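Local atomic coordinates of nucleoporin NUP170 (Chaetomium thermophilum, PDB entry 5HAX), a protein that is a scaffold nucleoporin, probably part of the inner ring of the nuclear pore complex. Residues Thr165-Ser177 with Tyr202-Lys215. Numbering follows the deposited sequence.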
# COMPACT_ATOMS: atom_id res chain seq x y z
N THR A 165 -5.43 19.13 -25.93
CA THR A 165 -6.23 18.01 -26.44
C THR A 165 -7.43 18.42 -27.27
O THR A 165 -7.97 17.56 -27.97
CB THR A 165 -6.73 17.14 -25.28
OG1 THR A 165 -7.69 17.87 -24.51
CG2 THR A 165 -5.58 16.70 -24.38
N ARG A 166 -7.87 19.68 -27.23
CA ARG A 166 -9.12 20.12 -27.83
C ARG A 166 -10.33 19.42 -27.22
O ARG A 166 -11.44 19.52 -27.77
CB ARG A 166 -9.13 19.93 -29.35
CG ARG A 166 -7.93 20.51 -30.07
CD ARG A 166 -8.05 20.30 -31.57
NE ARG A 166 -6.77 20.43 -32.27
CZ ARG A 166 -6.53 19.95 -33.49
NH1 ARG A 166 -7.48 19.30 -34.15
NH2 ARG A 166 -5.34 20.12 -34.04
N MET A 167 -10.15 18.72 -26.10
CA MET A 167 -11.22 17.97 -25.45
C MET A 167 -11.76 18.80 -24.29
O MET A 167 -11.04 19.07 -23.33
CB MET A 167 -10.71 16.62 -24.96
CG MET A 167 -10.27 15.68 -26.07
SD MET A 167 -9.53 14.16 -25.43
CE MET A 167 -9.20 13.29 -26.96
N SER A 168 -13.03 19.18 -24.37
CA SER A 168 -13.68 19.94 -23.31
C SER A 168 -15.18 19.89 -23.53
O SER A 168 -15.66 19.67 -24.64
CB SER A 168 -13.19 21.39 -23.27
OG SER A 168 -13.67 22.12 -24.38
N VAL A 169 -15.92 20.11 -22.44
CA VAL A 169 -17.38 20.12 -22.47
C VAL A 169 -17.88 21.18 -21.50
O VAL A 169 -17.28 21.42 -20.45
CB VAL A 169 -17.99 18.75 -22.12
CG1 VAL A 169 -17.90 17.80 -23.31
CG2 VAL A 169 -17.31 18.15 -20.90
N HIS A 170 -19.00 21.81 -21.86
CA HIS A 170 -19.65 22.75 -20.96
C HIS A 170 -20.15 22.02 -19.72
O HIS A 170 -20.68 20.91 -19.80
CB HIS A 170 -20.80 23.45 -21.68
CG HIS A 170 -20.36 24.30 -22.83
ND1 HIS A 170 -21.06 24.36 -24.02
CD2 HIS A 170 -19.30 25.12 -22.97
CE1 HIS A 170 -20.44 25.18 -24.84
NE2 HIS A 170 -19.37 25.66 -24.23
N ARG A 171 -19.95 22.65 -18.56
CA ARG A 171 -20.27 21.99 -17.30
C ARG A 171 -21.76 21.76 -17.16
O ARG A 171 -22.21 20.63 -16.95
CB ARG A 171 -19.76 22.84 -16.13
CG ARG A 171 -19.84 22.13 -14.78
CD ARG A 171 -19.78 23.11 -13.63
NE ARG A 171 -21.02 23.86 -13.47
CZ ARG A 171 -21.27 24.70 -12.47
NH1 ARG A 171 -20.36 24.90 -11.53
NH2 ARG A 171 -22.43 25.34 -12.42
N GLY A 172 -22.55 22.82 -17.28
CA GLY A 172 -23.95 22.78 -16.96
C GLY A 172 -24.26 23.44 -15.64
O GLY A 172 -23.50 24.27 -15.13
N GLY A 173 -25.40 23.06 -15.06
CA GLY A 173 -25.88 23.67 -13.84
C GLY A 173 -25.36 23.07 -12.56
O GLY A 173 -25.55 23.67 -11.50
N SER A 174 -24.71 21.91 -12.62
CA SER A 174 -24.27 21.20 -11.42
C SER A 174 -22.80 21.49 -11.14
O SER A 174 -21.94 21.30 -12.01
CB SER A 174 -24.49 19.69 -11.58
OG SER A 174 -25.87 19.38 -11.64
N ASP A 175 -22.52 21.94 -9.92
CA ASP A 175 -21.15 22.16 -9.47
C ASP A 175 -20.33 20.88 -9.56
O ASP A 175 -20.85 19.77 -9.40
CB ASP A 175 -21.16 22.68 -8.03
CG ASP A 175 -19.80 22.60 -7.37
OD1 ASP A 175 -18.99 23.52 -7.57
OD2 ASP A 175 -19.55 21.62 -6.63
N VAL A 176 -19.03 21.04 -9.83
CA VAL A 176 -18.07 19.94 -9.85
C VAL A 176 -17.01 20.24 -8.80
O VAL A 176 -16.20 21.15 -8.97
CB VAL A 176 -17.43 19.76 -11.23
CG1 VAL A 176 -16.37 18.66 -11.19
CG2 VAL A 176 -18.49 19.42 -12.28
N SER A 177 -17.02 19.46 -7.71
CA SER A 177 -16.02 19.55 -6.65
C SER A 177 -15.26 18.26 -6.44
O SER A 177 -14.29 18.26 -5.66
CB SER A 177 -16.68 19.96 -5.32
OG SER A 177 -17.13 21.30 -5.35
N TYR A 202 -14.47 10.57 -23.95
CA TYR A 202 -13.65 11.19 -24.97
C TYR A 202 -13.04 10.12 -25.86
O TYR A 202 -12.80 8.99 -25.42
CB TYR A 202 -12.57 12.10 -24.37
CG TYR A 202 -11.52 11.40 -23.53
CD1 TYR A 202 -10.35 10.92 -24.10
CD2 TYR A 202 -11.68 11.26 -22.16
CE1 TYR A 202 -9.38 10.29 -23.34
CE2 TYR A 202 -10.72 10.63 -21.38
CZ TYR A 202 -9.57 10.15 -21.98
OH TYR A 202 -8.62 9.53 -21.21
N GLN A 203 -12.79 10.50 -27.11
CA GLN A 203 -12.27 9.58 -28.11
C GLN A 203 -11.33 10.35 -29.04
O GLN A 203 -11.37 11.58 -29.11
CB GLN A 203 -13.40 8.93 -28.92
CG GLN A 203 -14.27 9.92 -29.66
CD GLN A 203 -15.46 9.26 -30.33
OE1 GLN A 203 -15.54 8.04 -30.42
NE2 GLN A 203 -16.41 10.07 -30.79
N GLN A 204 -10.50 9.59 -29.76
CA GLN A 204 -9.50 10.21 -30.62
C GLN A 204 -10.11 10.81 -31.87
O GLN A 204 -9.74 11.92 -32.28
CB GLN A 204 -8.43 9.17 -31.00
CG GLN A 204 -8.97 7.96 -31.75
CD GLN A 204 -7.90 6.92 -32.01
OE1 GLN A 204 -7.12 6.58 -31.12
NE2 GLN A 204 -7.86 6.41 -33.24
N GLU A 205 -11.06 10.11 -32.50
CA GLU A 205 -11.57 10.50 -33.80
C GLU A 205 -12.69 11.52 -33.68
O GLU A 205 -13.54 11.43 -32.79
CB GLU A 205 -12.06 9.28 -34.58
CG GLU A 205 -10.96 8.29 -34.93
CD GLU A 205 -11.15 7.64 -36.29
OE1 GLU A 205 -11.59 8.33 -37.24
OE2 GLU A 205 -10.86 6.43 -36.42
N GLU A 206 -12.67 12.51 -34.57
CA GLU A 206 -13.76 13.46 -34.72
C GLU A 206 -14.77 12.92 -35.73
O GLU A 206 -14.38 12.41 -36.79
CB GLU A 206 -13.23 14.82 -35.17
CG GLU A 206 -14.30 15.87 -35.44
CD GLU A 206 -15.04 16.30 -34.18
OE1 GLU A 206 -14.79 17.42 -33.70
OE2 GLU A 206 -15.88 15.51 -33.69
N ARG A 207 -16.05 13.04 -35.40
CA ARG A 207 -17.13 12.54 -36.24
C ARG A 207 -18.13 13.65 -36.50
O ARG A 207 -18.25 14.60 -35.72
CB ARG A 207 -17.83 11.34 -35.59
CG ARG A 207 -16.90 10.38 -34.88
CD ARG A 207 -17.63 9.14 -34.39
NE ARG A 207 -16.74 8.23 -33.68
CZ ARG A 207 -15.99 7.30 -34.27
NH1 ARG A 207 -15.21 6.51 -33.54
NH2 ARG A 207 -16.01 7.16 -35.59
N TRP A 208 -18.84 13.53 -37.63
CA TRP A 208 -19.84 14.53 -37.97
C TRP A 208 -21.07 14.44 -37.07
O TRP A 208 -21.78 15.44 -36.91
CB TRP A 208 -20.27 14.37 -39.43
CG TRP A 208 -21.07 13.13 -39.72
CD1 TRP A 208 -20.59 11.91 -40.08
CD2 TRP A 208 -22.50 13.01 -39.66
NE1 TRP A 208 -21.63 11.03 -40.26
CE2 TRP A 208 -22.81 11.68 -40.01
CE3 TRP A 208 -23.54 13.88 -39.35
CZ2 TRP A 208 -24.12 11.20 -40.05
CZ3 TRP A 208 -24.85 13.41 -39.40
CH2 TRP A 208 -25.12 12.09 -39.75
N PHE A 209 -21.32 13.28 -36.47
CA PHE A 209 -22.47 13.06 -35.61
C PHE A 209 -22.11 13.01 -34.13
O PHE A 209 -22.99 12.78 -33.30
CB PHE A 209 -23.17 11.76 -36.01
CG PHE A 209 -22.27 10.55 -35.96
CD1 PHE A 209 -22.10 9.85 -34.78
CD2 PHE A 209 -21.60 10.12 -37.09
CE1 PHE A 209 -21.27 8.74 -34.73
CE2 PHE A 209 -20.77 9.02 -37.05
CZ PHE A 209 -20.61 8.32 -35.87
N SER A 210 -20.84 13.22 -33.78
CA SER A 210 -20.41 13.07 -32.40
C SER A 210 -19.09 13.81 -32.21
O SER A 210 -18.18 13.70 -33.03
CB SER A 210 -20.25 11.60 -32.02
OG SER A 210 -19.99 11.45 -30.64
N SER A 211 -19.00 14.56 -31.11
CA SER A 211 -17.80 15.32 -30.79
C SER A 211 -16.74 14.43 -30.15
O SER A 211 -17.00 13.29 -29.74
CB SER A 211 -18.15 16.48 -29.85
OG SER A 211 -18.91 16.02 -28.75
N ARG A 212 -15.52 14.96 -30.07
CA ARG A 212 -14.42 14.23 -29.45
C ARG A 212 -14.60 14.05 -27.95
O ARG A 212 -13.96 13.17 -27.37
CB ARG A 212 -13.09 14.95 -29.69
CG ARG A 212 -12.32 14.48 -30.91
CD ARG A 212 -10.83 14.66 -30.68
NE ARG A 212 -10.05 14.38 -31.88
CZ ARG A 212 -9.70 15.29 -32.78
NH1 ARG A 212 -8.98 14.92 -33.84
NH2 ARG A 212 -10.06 16.56 -32.64
N CYS A 213 -15.45 14.86 -27.31
CA CYS A 213 -15.60 14.83 -25.86
C CYS A 213 -17.06 15.09 -25.50
O CYS A 213 -17.65 16.05 -25.99
CB CYS A 213 -14.70 15.88 -25.19
SG CYS A 213 -14.73 15.83 -23.38
N GLY A 214 -17.61 14.23 -24.64
CA GLY A 214 -19.00 14.34 -24.25
C GLY A 214 -19.17 14.14 -22.76
O GLY A 214 -18.25 13.71 -22.05
N LYS A 215 -20.37 14.47 -22.29
CA LYS A 215 -20.72 14.40 -20.88
C LYS A 215 -22.16 13.93 -20.75
O LYS A 215 -23.03 14.36 -21.52
CB LYS A 215 -20.55 15.77 -20.20
CG LYS A 215 -20.84 15.79 -18.72
CD LYS A 215 -20.61 17.18 -18.14
CE LYS A 215 -20.91 17.22 -16.65
NZ LYS A 215 -20.66 18.58 -16.08
O HOH W 1 -17.46 19.02 -26.72
O HOH W 2 -21.68 18.62 -13.65
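Lys215 is stretched straight, with CG anti to the backbone N (chi1 -178°) and the rest of the chain extended, which carries its amine to the carbonyl of Arg171. Met167 runs out just as straight beyond CG (chi2 174°), and its thioether end reaches Tyr202. The amine bond is short, 2.7 Å from Lys215 NZ to Arg171 O. It lies in the carbonyl plane, on a lone pair of the oxygen. A water 2.6 Å from Lys215 NZ accepts a second bond and donates to Ser174 O, tying the amine to the turn after Arg171. With an alanine here, Arg171 O would probably be left without its ammonium donor, and the water bridging to Ser174 O without the partner it accepts from. At the other end Met167 crosses Tyr202 at about a right angle. Its SD is 4.4 Å from the centroid of the Tyr202 ring, an oblique Met-aromatic contact. The methyl CE of Met167 ends 3.5 Å from Gln203 O.

Strands 159-170 and 213-217 are each the last, outer strand of a four-stranded antiparallel sheet. The pattern is that of neighbouring blades in a beta-propeller, consistent with the Nup133-like N-terminal family. The short segments 168-170 and 213-215 run at 35° to each other, and side chains of Val169 and Cys213 meet across the seam. Val169 CG1 sits 3.7 Å from Cys213 SG. A water within hydrogen-bonding distance of Ser168 O and Cys213 O also spans the seam. Beyond the seam, Arg166 NH1 comes within 4.1 Å of Arg212 NH2, two like charges, but Arg166 also has a salt bridge to an acidic side chain of another protein chain.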